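Local coordinates for protein amide synthase (Vibrio cholerae, PDB 1L5A) that is a stand-alone condensation enzyme of nonribosomal peptide synthesis, an amide synthase that probably forms an amide bond in the making of the siderophore vibriobactin, at residues L85-I90 / K352-G357. Residues are numbered along the deposited sequence; the frame is centred on the assembly and turned at random.
Sequences LAWRQI and KVLASG
W87 and I90 on the helix reach L354 on the strand through apolar side chains alone; no hydrogen bond links the two segments. The methyl L354 CD2 sits at the rim of the indole, in the ring plane, with W87 CZ3 3.8 Å from L354 CD2 and W87 CH2 4.0 Å from L354 CD2. The benzo edge of the tryptophan is therefore what meets the leucine. The other leucine methyl, L354 CD1, packs against I90, with I90 CG2 3.7 Å away, while still skirting the indole; the isoleucine and leucine side chains cross at roughly a right angle. That branch of I90 is anti to the backbone N, whereas CG1 is anti to the carbonyl carbon (chi1 -72°) and carries CD1 over one face of the indole, 4.1 Å from its plane and offset toward the rim.

Helix 82-94 packs over the inner strands of a mixed five-stranded sheet of the condensation domain, one of whose outer strands, 348-356, pairs with 22-30; W87 also touches S26 and L119, and I90 meets L119 and Y121. The edge strand is thus met only by side chains reaching across, the segment axes coming no nearer than 12.8 Å, at 21° between their directions. Backbone hydrogen bonds join both L354 and A355 to A24 of strand 22-30, the mark of a classic beta bulge.

More peripheral is the aliphatic part of K352, whose stretched chain (chi1 -161°) carries CD out to the indole; it approaches the ring obliquely, W87 CH2 to K352 CD being 4.4 Å.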
loop_
_atom_site.group_PDB
_atom_site.type_symbol
_atom_site.label_atom_id
_atom_site.label_comp_id
_atom_site.label_asym_id
_atom_site.label_seq_id
_atom_site.Cartn_x
_atom_site.Cartn_y
_atom_site.Cartn_z
ATOM N N LEU A 85 20.182 -37.169 -33.025
ATOM C CA LEU A 85 21.410 -36.767 -32.368
ATOM C C LEU A 85 21.090 -35.726 -31.287
ATOM O O LEU A 85 21.598 -35.802 -30.162
ATOM C CB LEU A 85 22.395 -36.189 -33.388
ATOM C CG LEU A 85 23.872 -36.547 -33.150
ATOM C CD1 LEU A 85 24.222 -36.437 -31.644
ATOM C CD2 LEU A 85 24.136 -37.977 -33.668
ATOM N N ALA A 86 20.239 -34.758 -31.628
ATOM C CA ALA A 86 19.871 -33.723 -30.679
ATOM C C ALA A 86 19.140 -34.338 -29.472
ATOM O O ALA A 86 19.525 -34.096 -28.319
ATOM C CB ALA A 86 19.002 -32.662 -31.367
ATOM N N TRP A 87 18.119 -35.160 -29.730
ATOM C CA TRP A 87 17.381 -35.781 -28.631
ATOM C C TRP A 87 18.161 -36.727 -27.720
ATOM O O TRP A 87 17.763 -36.930 -26.579
ATOM C CB TRP A 87 16.116 -36.468 -29.147
ATOM C CG TRP A 87 15.066 -35.453 -29.472
ATOM C CD1 TRP A 87 14.828 -34.878 -30.687
ATOM C CD2 TRP A 87 14.181 -34.811 -28.547
ATOM N NE1 TRP A 87 13.851 -33.917 -30.578
ATOM C CE2 TRP A 87 13.436 -33.853 -29.276
ATOM C CE3 TRP A 87 13.945 -34.950 -27.171
ATOM C CZ2 TRP A 87 12.472 -33.037 -28.678
ATOM C CZ3 TRP A 87 12.990 -34.141 -26.581
ATOM C CH2 TRP A 87 12.262 -33.193 -27.337
ATOM N N ARG A 88 19.264 -37.302 -28.188
ATOM C CA ARG A 88 20.031 -38.183 -27.313
ATOM C C ARG A 88 20.681 -37.311 -26.259
ATOM O O ARG A 88 20.805 -37.702 -25.100
ATOM C CB ARG A 88 21.161 -38.915 -28.051
ATOM C CG ARG A 88 20.737 -39.956 -29.045
ATOM C CD ARG A 88 21.947 -40.469 -29.811
ATOM N NE ARG A 88 21.560 -41.458 -30.812
ATOM C CZ ARG A 88 22.353 -41.882 -31.792
ATOM N NH1 ARG A 88 23.586 -41.401 -31.905
ATOM N NH2 ARG A 88 21.914 -42.781 -32.664
ATOM N N GLN A 89 21.119 -36.128 -26.671
ATOM C CA GLN A 89 21.791 -35.231 -25.747
ATOM C C GLN A 89 20.792 -34.573 -24.821
ATOM O O GLN A 89 21.121 -34.236 -23.685
ATOM C CB GLN A 89 22.596 -34.179 -26.513
ATOM C CG GLN A 89 23.715 -34.769 -27.374
ATOM C CD GLN A 89 24.557 -33.706 -28.007
ATOM O OE1 GLN A 89 25.449 -33.151 -27.372
ATOM N NE2 GLN A 89 24.268 -33.391 -29.265
ATOM N N ILE A 90 19.567 -34.387 -25.293
ATOM C CA ILE A 90 18.570 -33.789 -24.429
ATOM C C ILE A 90 18.230 -34.796 -23.327
ATOM O O ILE A 90 18.136 -34.437 -22.145
ATOM C CB ILE A 90 17.309 -33.389 -25.218
ATOM C CG1 ILE A 90 17.628 -32.163 -26.082
ATOM C CG2 ILE A 90 16.162 -33.094 -24.259
ATOM C CD1 ILE A 90 16.474 -31.627 -26.900
ATOM N N LYS A 352 7.365 -28.100 -25.737
ATOM C CA LYS A 352 7.149 -29.408 -25.136
ATOM C C LYS A 352 7.729 -29.460 -23.723
ATOM O O LYS A 352 8.923 -29.196 -23.509
ATOM C CB LYS A 352 7.755 -30.509 -26.018
ATOM C CG LYS A 352 7.204 -31.923 -25.733
ATOM C CD LYS A 352 7.987 -33.036 -26.500
ATOM C CE LYS A 352 7.546 -34.465 -26.120
ATOM N NZ LYS A 352 8.663 -35.434 -26.308
ATOM N N VAL A 353 6.862 -29.764 -22.759
ATOM C CA VAL A 353 7.252 -29.879 -21.356
ATOM C C VAL A 353 7.920 -31.246 -21.195
ATOM O O VAL A 353 7.264 -32.267 -21.335
ATOM C CB VAL A 353 6.009 -29.792 -20.431
ATOM C CG1 VAL A 353 6.419 -29.994 -18.991
ATOM C CG2 VAL A 353 5.315 -28.438 -20.601
ATOM N N LEU A 354 9.223 -31.257 -20.923
ATOM C CA LEU A 354 9.985 -32.495 -20.792
ATOM C C LEU A 354 10.121 -32.954 -19.363
ATOM O O LEU A 354 10.402 -34.132 -19.109
ATOM C CB LEU A 354 11.386 -32.323 -21.372
ATOM C CG LEU A 354 11.448 -32.003 -22.855
ATOM C CD1 LEU A 354 12.900 -31.786 -23.265
ATOM C CD2 LEU A 354 10.824 -33.142 -23.636
ATOM N N ALA A 355 9.949 -32.013 -18.438
ATOM C CA ALA A 355 10.024 -32.291 -17.010
ATOM C C ALA A 355 9.326 -31.160 -16.264
ATOM O O ALA A 355 9.388 -29.993 -16.688
ATOM C CB ALA A 355 11.480 -32.392 -16.572
ATOM N N SER A 356 8.646 -31.494 -15.165
ATOM C CA SER A 356 7.968 -30.463 -14.381
ATOM C C SER A 356 7.605 -30.874 -12.974
ATOM O O SER A 356 6.492 -30.633 -12.518
ATOM C CB SER A 356 6.714 -29.974 -15.089
ATOM O OG SER A 356 5.853 -31.057 -15.344
ATOM N N GLY A 357 8.552 -31.487 -12.283
ATOM C CA GLY A 357 8.299 -31.883 -10.920
ATOM C C GLY A 357 7.757 -33.283 -10.805
ATOM O O GLY A 357 7.913 -34.107 -11.709
#